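Lmo2184 protein (Listeria monocytogenes serovar 1/2a, PDB 5JOQ) probably captures heme or a related iron-carrying ligand at the cell surface as the lipid-tethered substrate-binding component of an ABC transporter. Local coordinates at residues Pro35-Thr40 with Leu53-Ile58; Ile47-Asp52 with Lys64-Tyr69; Asp222-Ala227 with Phe252-Asn257. All blocks are in the same frame, centred on the assembly; numbering follows the deposited sequence.

Overall arrangement
Contacts 1 and 2 lie in the N-terminal lobe, their centres about 10 Å apart, while contact 3 is in the C-terminal lobe, its centre about 42 and 38 Å from theirs, on the opposite side of the chain's centre. Contacts 1 and 2 share surroundings: helix 42-50, whose end forms half of contact 2, connects the two strands paired in contact 1. Contact 1 is buried and rests on backbone hydrogen bonds. Contact 2 is only partly buried and joins a salt bridge and water bridges on its polar side to packing around a tyrosine. Contact 3, buried again, is mainly apolar, with one water bridge, where a short helix packs on the beginning of a central strand.

Contact 1: residues Pro35-Thr40 with Leu53-Ile58; sequences PKIVAT and LPLVGI
I37 and A39 turn their backbone polar groups to 53-58, and the pairing centres on V38 opposite G57. The carbonyl of I37 is gripped twice: V56 N donates to I37 O at 2.9 Å, from a position tilted 23° out of the carbonyl plane, and G57 N adds a weak, longer bond to the same oxygen. One residue on from V38, A39 N gives its hydrogen to G57 O at 2.9 Å, approaching from above the carbonyl plane. The oxygen of A39 receives a CA-H contact from I58. At the other end the backbones diverge and a bridging water takes over, accepting from I37 N and donating to P35 O and P54 O, the last at 2.7 Å.

This is a single parallel bridge to the short, weakly bonded strand 57-58; with helix 42-50 between them the unit has the topology of a beta-alpha-beta crossover. K36 and V38 spend their backbone groups on the other edge of the strand, bonding D92, M93 and L95, so that 37-39 is held along both edges.

Side chains close over the bonds. With V56 CG1 beside the backbone N (chi1 -60°), CG2 falls between N and the carbonyl carbon, 3.4 Å from I37 O and 3.8 Å from V38 CG2; the two valines cross at about a right angle. V56 CG1 lies 3.9 Å from K36 CB. The two methyls of L55 lie along one side of the strand, CD2 3.9 Å from I37 CG2 and CD1 4.0 Å from A39 CB; from helix 42-50, M48 touches L55, while I44 and T45 touch A39.

Contact 2: residues Ile47-Asp52 with Lys64-Tyr69; sequences IMDKLD and KLPKRY
D52 and R68 form the ionic part of the contact, a salt bridge in which R68 NH1 donates to D52 OD1 at 2.9 Å. The bond reaches the anti lone pair of OD1 and lies almost in the guanidinium plane, only 6° out of it, although the carboxylate plane is turned 55° away. D52 ends the helix in a Schellman motif with positive phi, and its side chain, with CG anti to the backbone N (chi1 -170°), comes back toward the arginine.

Water extends this bond. One molecule accepts from R68 NH2 and donates to D52 OD1, closing a ring with the salt bridge; another accepts from R68 NH1 and donates to D49 OD1. A third links D49 OD1 to R68 N. D49 itself makes no ion pair here, its OD1 staying 4.6 Å from R68 NE, but the opposite charges probably still attract. R68 crosses D49 obliquely, its CD 3.2 Å from D49 OD1.

The remaining contacts are packing. The aspartate D49 slides past P66 in the opposite direction, with its CB 3.7 Å from P66 CG. R68 CG sits 3.5 Å above the Y69 ring plane, over its centre. That ring meets the helix obliquely, Y69 CE2 4.0 Å from D49 CB, and Y69 OH lies 3.5 Å from M48 CB and hydrogen-bonds L53 O.

The contact thus ties the C-terminal end of helix 42-50 to the loop leading into strand 73-77; M48 and L51 also pack on L133 of helix 123-136, and L51 reaches helix 140-161.

Contact 3: residues Asp222-Ala227 with Phe252-Asn257; sequences DIILRA and FDAVKN
I224 carries CG1 beside its backbone N and anti to the carbonyl carbon (chi1 -60°), and the chain continues extended through chi2, 170°, so that CD1 reaches out from strand 223-227 to the short helix 253-256. F252, just before that helix, sets its ring anti to the carbonyl carbon (chi1 -78°), which brings ring atom CD2 to the same methyl.

A254 is the meeting point. Its CB lies 3.7 Å from I224 CG1 and equally near CD1, and it also touches D222 O at 3.7 Å. A methyl is all that separates helix from strand here, so the two backbones come close, with the CA atoms of I223 and A254 5.5 Å apart. I224 CD1 then continues past the alanine to F252 CD2 at 3.9 Å, meeting the ring obliquely while the two side chains cross at about a right angle; V255 CG2 stands a little farther off, 4.3 Å from I224 CD1. F252 also meets the ring of W249 and packs on L170.

The polar link is indirect: a water donates to D222 O and accepts from N257 ND2, bridging the residue just before the strand and the one just after the helix. The carboxylate of D222 points elsewhere, with OD2 held by T168 N and weakly by a bound citrate, probably from the crystallisation liquor.

I224 pairs its backbone with R259 and Y261, and strand 260-262 follows the short helix after a brief loop. The helix is thus the last one in the connection from 223-227 to its parallel neighbour, a beta-alpha-beta crossover in the alpha/beta C-terminal lobe, as in other binding proteins of this family.

Contact 1: residues Pro35-Thr40 with Leu53-Ile58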
loop_
_atom_site.group_PDB
_atom_site.type_symbol
_atom_site.label_atom_id
_atom_site.label_comp_id
_atom_site.label_asym_id
_atom_site.label_seq_id
_atom_site.Cartn_x
_atom_site.Cartn_y
_atom_site.Cartn_z
ATOM N N PRO A 35 -5.486 36.025 10.216
ATOM C CA PRO A 35 -5.797 35.434 8.918
ATOM C C PRO A 35 -6.315 34.023 9.101
ATOM O O PRO A 35 -5.928 33.308 10.029
ATOM C CB PRO A 35 -4.453 35.451 8.186
ATOM C CG PRO A 35 -3.441 35.481 9.282
ATOM C CD PRO A 35 -4.046 36.277 10.388
ATOM N N LYS A 36 -7.226 33.633 8.220
ATOM C CA LYS A 36 -7.784 32.287 8.217
ATOM C C LYS A 36 -7.006 31.453 7.203
ATOM O O LYS A 36 -7.107 31.683 5.992
ATOM C CB LYS A 36 -9.276 32.333 7.887
ATOM C CG LYS A 36 -10.067 33.226 8.831
ATOM C CD LYS A 36 -11.529 32.800 8.923
ATOM C CE LYS A 36 -12.239 32.904 7.590
ATOM N NZ LYS A 36 -12.435 34.318 7.131
ATOM N N ILE A 37 -6.239 30.479 7.689
ATOM C CA ILE A 37 -5.294 29.736 6.859
ATOM C C ILE A 37 -5.683 28.263 6.844
ATOM O O ILE A 37 -5.953 27.684 7.900
ATOM C CB ILE A 37 -3.849 29.900 7.377
ATOM C CG1 ILE A 37 -3.481 31.381 7.502
ATOM C CG2 ILE A 37 -2.890 29.157 6.455
ATOM C CD1 ILE A 37 -2.131 31.645 8.254
ATOM N N VAL A 38 -5.679 27.646 5.660
ATOM C CA VAL A 38 -5.819 26.191 5.530
ATOM C C VAL A 38 -4.476 25.599 5.120
ATOM O O VAL A 38 -3.894 26.002 4.108
ATOM C CB VAL A 38 -6.914 25.822 4.518
ATOM C CG1 VAL A 38 -6.892 24.306 4.236
ATOM C CG2 VAL A 38 -8.260 26.225 5.067
ATOM N N ALA A 39 -3.958 24.663 5.913
ATOM C CA ALA A 39 -2.758 23.912 5.534
ATOM C C ALA A 39 -3.176 22.565 4.963
ATOM O O ALA A 39 -3.894 21.818 5.636
ATOM C CB ALA A 39 -1.841 23.701 6.735
ATOM N N THR A 40 -2.734 22.237 3.739
ATOM C CA THR A 40 -3.187 20.993 3.113
ATOM C C THR A 40 -2.177 19.847 3.191
ATOM O O THR A 40 -2.446 18.779 2.632
ATOM C CB THR A 40 -3.558 21.192 1.641
ATOM O OG1 THR A 40 -2.373 21.523 0.914
ATOM C CG2 THR A 40 -4.574 22.324 1.476
ATOM N N LEU A 53 1.112 29.999 14.381
ATOM C CA LEU A 53 -0.027 30.490 13.623
ATOM C C LEU A 53 -1.247 29.599 13.829
ATOM O O LEU A 53 -1.128 28.373 13.757
ATOM C CB LEU A 53 0.321 30.541 12.132
ATOM C CG LEU A 53 1.230 31.734 11.783
ATOM C CD1 LEU A 53 1.852 31.551 10.413
ATOM C CD2 LEU A 53 0.423 33.056 11.869
ATOM N N PRO A 54 -2.428 30.170 14.055
ATOM C CA PRO A 54 -3.642 29.352 14.088
ATOM C C PRO A 54 -4.042 28.933 12.678
ATOM O O PRO A 54 -3.686 29.571 11.680
ATOM C CB PRO A 54 -4.681 30.279 14.724
ATOM C CG PRO A 54 -4.220 31.643 14.398
ATOM C CD PRO A 54 -2.712 31.598 14.282
ATOM N N LEU A 55 -4.776 27.827 12.606
ATOM C CA LEU A 55 -5.288 27.293 11.347
ATOM C C LEU A 55 -6.802 27.122 11.432
ATOM O O LEU A 55 -7.336 26.785 12.495
ATOM C CB LEU A 55 -4.654 25.937 11.021
ATOM C CG LEU A 55 -3.140 25.937 10.808
ATOM C CD1 LEU A 55 -2.663 24.510 10.606
ATOM C CD2 LEU A 55 -2.771 26.776 9.583
ATOM N N VAL A 56 -7.491 27.337 10.299
ATOM C CA VAL A 56 -8.887 26.919 10.179
ATOM C C VAL A 56 -9.033 25.582 9.449
ATOM O O VAL A 56 -10.082 24.939 9.569
ATOM C CB VAL A 56 -9.767 27.997 9.495
ATOM C CG1 VAL A 56 -9.735 29.301 10.301
ATOM C CG2 VAL A 56 -9.337 28.244 8.051
ATOM N N GLY A 57 -7.999 25.138 8.763
ATOM C CA GLY A 57 -8.061 23.857 8.113
ATOM C C GLY A 57 -6.762 23.089 8.159
ATOM O O GLY A 57 -5.695 23.664 8.040
ATOM N N ILE A 58 -6.875 21.778 8.297
ATOM C CA ILE A 58 -5.738 20.885 8.299
ATOM C C ILE A 58 -6.026 19.724 7.351
ATOM O O ILE A 58 -7.162 19.484 7.009
ATOM C CB ILE A 58 -5.401 20.325 9.681
ATOM C CG1 ILE A 58 -6.635 19.705 10.342
ATOM C CG2 ILE A 58 -4.771 21.396 10.557
ATOM C CD1 ILE A 58 -6.302 18.869 11.549
HETATM O O HOH W 1 -5.911 30.563 10.434
#

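Contact 2: residues Ile47-Asp52 with Lys64-Tyr69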
loop_
_atom_site.group_PDB
_atom_site.type_symbol
_atom_site.label_atom_id
_atom_site.label_comp_id
_atom_site.label_asym_id
_atom_site.label_seq_id
_atom_site.Cartn_x
_atom_site.Cartn_y
_atom_site.Cartn_z
ATOM N N ILE A 47 5.145 23.357 10.010
ATOM C CA ILE A 47 5.750 24.687 9.910
ATOM C C ILE A 47 4.847 25.727 10.564
ATOM O O ILE A 47 5.321 26.609 11.286
ATOM C CB ILE A 47 6.063 25.021 8.438
ATOM C CG1 ILE A 47 7.318 24.231 7.998
ATOM C CG2 ILE A 47 6.293 26.547 8.269
ATOM C CD1 ILE A 47 7.502 24.166 6.473
ATOM N N MET A 48 3.535 25.645 10.323
ATOM C CA MET A 48 2.613 26.605 10.936
ATOM C C MET A 48 2.685 26.552 12.465
ATOM O O MET A 48 2.595 27.586 13.148
ATOM C CB MET A 48 1.187 26.305 10.453
ATOM C CG MET A 48 0.958 26.490 8.965
ATOM S SD MET A 48 0.911 28.249 8.578
ATOM C CE MET A 48 2.399 28.348 7.748
ATOM N N ASP A 49 2.864 25.353 13.020
ATOM C CA ASP A 49 3.021 25.232 14.466
ATOM C C ASP A 49 4.279 25.951 14.953
ATOM O O ASP A 49 4.252 26.633 15.983
ATOM C CB ASP A 49 3.051 23.751 14.855
ATOM C CG ASP A 49 3.303 23.542 16.351
ATOM O OD1 ASP A 49 2.523 24.080 17.171
ATOM O OD2 ASP A 49 4.276 22.837 16.698
ATOM N N LYS A 50 5.407 25.766 14.260
ATOM C CA LYS A 50 6.643 26.435 14.666
ATOM C C LYS A 50 6.529 27.939 14.503
ATOM O O LYS A 50 7.210 28.680 15.218
ATOM C CB LYS A 50 7.839 25.927 13.850
ATOM C CG LYS A 50 8.160 24.427 14.082
ATOM C CD LYS A 50 8.681 24.148 15.472
ATOM C CE LYS A 50 9.031 22.628 15.585
ATOM N NZ LYS A 50 9.047 22.150 16.987
ATOM N N LEU A 51 5.690 28.402 13.565
ATOM C CA LEU A 51 5.455 29.832 13.385
ATOM C C LEU A 51 4.398 30.383 14.325
ATOM O O LEU A 51 4.113 31.593 14.278
ATOM C CB LEU A 51 5.056 30.124 11.932
ATOM C CG LEU A 51 6.150 29.826 10.887
ATOM C CD1 LEU A 51 5.712 30.300 9.508
ATOM C CD2 LEU A 51 7.528 30.436 11.245
ATOM N N ASP A 52 3.794 29.537 15.158
ATOM C CA ASP A 52 2.798 29.979 16.137
ATOM C C ASP A 52 1.605 30.645 15.448
ATOM O O ASP A 52 1.119 31.704 15.868
ATOM C CB ASP A 52 3.442 30.923 17.161
ATOM C CG ASP A 52 2.529 31.234 18.356
ATOM O OD1 ASP A 52 1.527 30.518 18.598
ATOM O OD2 ASP A 52 2.837 32.208 19.077
ATOM N N LYS A 64 0.393 11.772 12.896
ATOM C CA LYS A 64 0.225 12.662 14.040
ATOM C C LYS A 64 0.504 14.112 13.632
ATOM O O LYS A 64 1.484 14.402 12.929
ATOM C CB LYS A 64 1.155 12.213 15.174
ATOM C CG LYS A 64 1.371 13.216 16.296
ATOM C CD LYS A 64 0.089 13.475 17.084
ATOM C CE LYS A 64 0.281 14.644 18.061
ATOM N NZ LYS A 64 -0.999 15.024 18.728
ATOM N N LEU A 65 -0.384 15.018 14.037
ATOM C CA LEU A 65 -0.229 16.440 13.778
ATOM C C LEU A 65 0.044 17.181 15.082
ATOM O O LEU A 65 -0.243 16.670 16.169
ATOM C CB LEU A 65 -1.489 17.012 13.113
ATOM C CG LEU A 65 -1.797 16.482 11.709
ATOM C CD1 LEU A 65 -3.023 17.140 11.176
ATOM C CD2 LEU A 65 -0.628 16.774 10.791
ATOM N N PRO A 66 0.608 18.385 15.023
ATOM C CA PRO A 66 0.812 19.141 16.266
ATOM C C PRO A 66 -0.483 19.241 17.067
ATOM O O PRO A 66 -1.573 19.438 16.511
ATOM C CB PRO A 66 1.301 20.509 15.778
ATOM C CG PRO A 66 1.960 20.215 14.423
ATOM C CD PRO A 66 1.072 19.111 13.832
ATOM N N LYS A 67 -0.346 19.110 18.391
ATOM C CA LYS A 67 -1.502 19.037 19.280
ATOM C C LYS A 67 -2.356 20.295 19.244
ATOM O O LYS A 67 -3.565 20.221 19.474
ATOM C CB LYS A 67 -1.040 18.769 20.711
ATOM C CG LYS A 67 -0.397 17.399 20.877
ATOM C CD LYS A 67 0.285 17.244 22.235
ATOM C CE LYS A 67 1.038 15.912 22.324
ATOM N NZ LYS A 67 0.115 14.761 22.125
ATOM N N ARG A 68 -1.771 21.455 18.966
ATOM C CA ARG A 68 -2.590 22.657 19.000
ATOM C C ARG A 68 -3.719 22.617 17.970
ATOM O O ARG A 68 -4.693 23.352 18.115
ATOM C CB ARG A 68 -1.731 23.909 18.790
ATOM C CG ARG A 68 -1.088 23.998 17.441
ATOM C CD ARG A 68 -0.393 25.384 17.245
ATOM N NE ARG A 68 -1.354 26.498 17.281
ATOM C CZ ARG A 68 -1.022 27.767 17.514
ATOM N NH1 ARG A 68 0.251 28.095 17.737
ATOM N NH2 ARG A 68 -1.961 28.715 17.520
ATOM N N TYR A 69 -3.620 21.790 16.933
ATOM C CA TYR A 69 -4.646 21.746 15.898
ATOM C C TYR A 69 -5.604 20.563 16.079
ATOM O O TYR A 69 -6.297 20.174 15.129
ATOM C CB TYR A 69 -3.991 21.706 14.516
ATOM C CG TYR A 69 -2.974 22.821 14.287
ATOM C CD1 TYR A 69 -3.328 24.160 14.450
ATOM C CD2 TYR A 69 -1.667 22.527 13.885
ATOM C CE1 TYR A 69 -2.418 25.180 14.240
ATOM C CE2 TYR A 69 -0.733 23.546 13.665
ATOM C CZ TYR A 69 -1.120 24.866 13.831
ATOM O OH TYR A 69 -0.201 25.851 13.601
HETATM O O HOH W 2 1.102 21.925 19.094
HETATM O O HOH W 3 2.398 26.719 18.099
HETATM O O HOH W 4 -1.200 31.493 17.998
#

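Contact 3: residues Asp222-Ala227 with Phe252-Asn257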
loop_
_atom_site.group_PDB
_atom_site.type_symbol
_atom_site.label_atom_id
_atom_site.label_comp_id
_atom_site.label_asym_id
_atom_site.label_seq_id
_atom_site.Cartn_x
_atom_site.Cartn_y
_atom_site.Cartn_z
ATOM N N ASP A 222 28.555 3.687 -6.478
ATOM C CA ASP A 222 29.000 3.018 -5.254
ATOM C C ASP A 222 27.810 2.537 -4.431
ATOM O O ASP A 222 27.835 1.451 -3.835
ATOM C CB ASP A 222 29.827 3.989 -4.421
ATOM C CG ASP A 222 31.158 4.328 -5.067
ATOM O OD1 ASP A 222 31.774 3.415 -5.624
ATOM O OD2 ASP A 222 31.561 5.510 -5.018
ATOM N N ILE A 223 26.766 3.348 -4.367
ATOM C CA ILE A 223 25.613 3.131 -3.497
ATOM C C ILE A 223 24.340 3.317 -4.299
ATOM O O ILE A 223 24.253 4.237 -5.124
ATOM C CB ILE A 223 25.623 4.127 -2.321
ATOM C CG1 ILE A 223 26.833 3.888 -1.418
ATOM C CG2 ILE A 223 24.296 4.073 -1.521
ATOM C CD1 ILE A 223 27.105 5.093 -0.437
ATOM N N ILE A 224 23.324 2.480 -4.034
ATOM C CA ILE A 224 21.986 2.720 -4.585
ATOM C C ILE A 224 21.033 2.970 -3.427
ATOM O O ILE A 224 21.061 2.229 -2.438
ATOM C CB ILE A 224 21.496 1.553 -5.456
ATOM C CG1 ILE A 224 22.462 1.326 -6.643
ATOM C CG2 ILE A 224 20.025 1.816 -5.928
ATOM C CD1 ILE A 224 22.170 0.015 -7.420
ATOM N N LEU A 225 20.250 4.052 -3.523
ATOM C CA LEU A 225 19.203 4.405 -2.573
ATOM C C LEU A 225 17.858 4.258 -3.270
ATOM O O LEU A 225 17.729 4.626 -4.442
ATOM C CB LEU A 225 19.333 5.858 -2.070
ATOM C CG LEU A 225 20.683 6.276 -1.476
ATOM C CD1 LEU A 225 20.613 7.744 -0.997
ATOM C CD2 LEU A 225 21.089 5.324 -0.311
ATOM N N ARG A 226 16.858 3.718 -2.551
ATOM C CA ARG A 226 15.522 3.528 -3.117
ATOM C C ARG A 226 14.479 4.150 -2.203
ATOM O O ARG A 226 14.600 4.084 -0.981
ATOM C CB ARG A 226 15.185 2.017 -3.312
ATOM C CG ARG A 226 16.132 1.280 -4.303
ATOM C CD ARG A 226 15.694 -0.237 -4.448
ATOM N NE ARG A 226 15.795 -0.934 -3.148
ATOM C CZ ARG A 226 16.277 -2.160 -3.001
ATOM N NH1 ARG A 226 16.706 -2.825 -4.071
ATOM N NH2 ARG A 226 16.368 -2.711 -1.796
ATOM N N ALA A 227 13.458 4.767 -2.794
ATOM C CA ALA A 227 12.346 5.344 -2.041
ATOM C C ALA A 227 11.039 4.874 -2.671
ATOM O O ALA A 227 10.835 5.047 -3.876
ATOM C CB ALA A 227 12.397 6.883 -2.050
ATOM N N PHE A 252 24.900 -4.813 -11.123
ATOM C CA PHE A 252 25.526 -3.619 -10.536
ATOM C C PHE A 252 26.445 -4.011 -9.382
ATOM O O PHE A 252 26.057 -4.788 -8.508
ATOM C CB PHE A 252 24.482 -2.662 -9.983
ATOM C CG PHE A 252 23.782 -1.821 -11.028
ATOM C CD1 PHE A 252 23.040 -2.421 -12.038
ATOM C CD2 PHE A 252 23.827 -0.429 -10.945
ATOM C CE1 PHE A 252 22.365 -1.639 -12.997
ATOM C CE2 PHE A 252 23.155 0.379 -11.887
ATOM C CZ PHE A 252 22.421 -0.222 -12.908
ATOM N N ASP A 253 27.631 -3.396 -9.323
ATOM C CA ASP A 253 28.526 -3.623 -8.176
ATOM C C ASP A 253 27.853 -3.300 -6.842
ATOM O O ASP A 253 28.106 -3.976 -5.835
ATOM C CB ASP A 253 29.808 -2.779 -8.296
ATOM C CG ASP A 253 30.830 -3.382 -9.230
ATOM O OD1 ASP A 253 30.571 -4.431 -9.822
ATOM O OD2 ASP A 253 31.923 -2.808 -9.363
ATOM N N ALA A 254 27.051 -2.232 -6.795
ATOM C CA ALA A 254 26.359 -1.880 -5.550
ATOM C C ALA A 254 25.515 -3.033 -5.038
ATOM O O ALA A 254 25.418 -3.254 -3.823
ATOM C CB ALA A 254 25.456 -0.659 -5.764
ATOM N N VAL A 255 24.833 -3.734 -5.942
ATOM C CA VAL A 255 24.080 -4.915 -5.511
ATOM C C VAL A 255 25.034 -6.005 -5.025
ATOM O O VAL A 255 24.870 -6.561 -3.931
ATOM C CB VAL A 255 23.175 -5.417 -6.639
ATOM C CG1 VAL A 255 22.465 -6.713 -6.197
ATOM C CG2 VAL A 255 22.157 -4.302 -7.000
ATOM N N LYS A 256 26.072 -6.298 -5.808
ATOM C CA LYS A 256 27.003 -7.349 -5.386
ATOM C C LYS A 256 27.630 -7.043 -4.028
ATOM O O LYS A 256 27.913 -7.965 -3.252
ATOM C CB LYS A 256 28.089 -7.537 -6.438
ATOM C CG LYS A 256 27.554 -7.964 -7.791
ATOM C CD LYS A 256 28.680 -8.004 -8.809
ATOM C CE LYS A 256 28.269 -8.685 -10.096
ATOM N NZ LYS A 256 29.394 -8.667 -11.093
ATOM N N ASN A 257 27.858 -5.767 -3.723
ATOM C CA ASN A 257 28.553 -5.353 -2.501
ATOM C C ASN A 257 27.603 -5.064 -1.342
ATOM O O ASN A 257 28.060 -4.586 -0.296
ATOM C CB ASN A 257 29.388 -4.085 -2.749
ATOM C CG ASN A 257 30.516 -4.297 -3.735
ATOM O OD1 ASN A 257 30.960 -5.412 -3.935
ATOM N ND2 ASN A 257 30.982 -3.214 -4.361
HETATM O O HOH W 5 29.674 -0.590 -4.705
#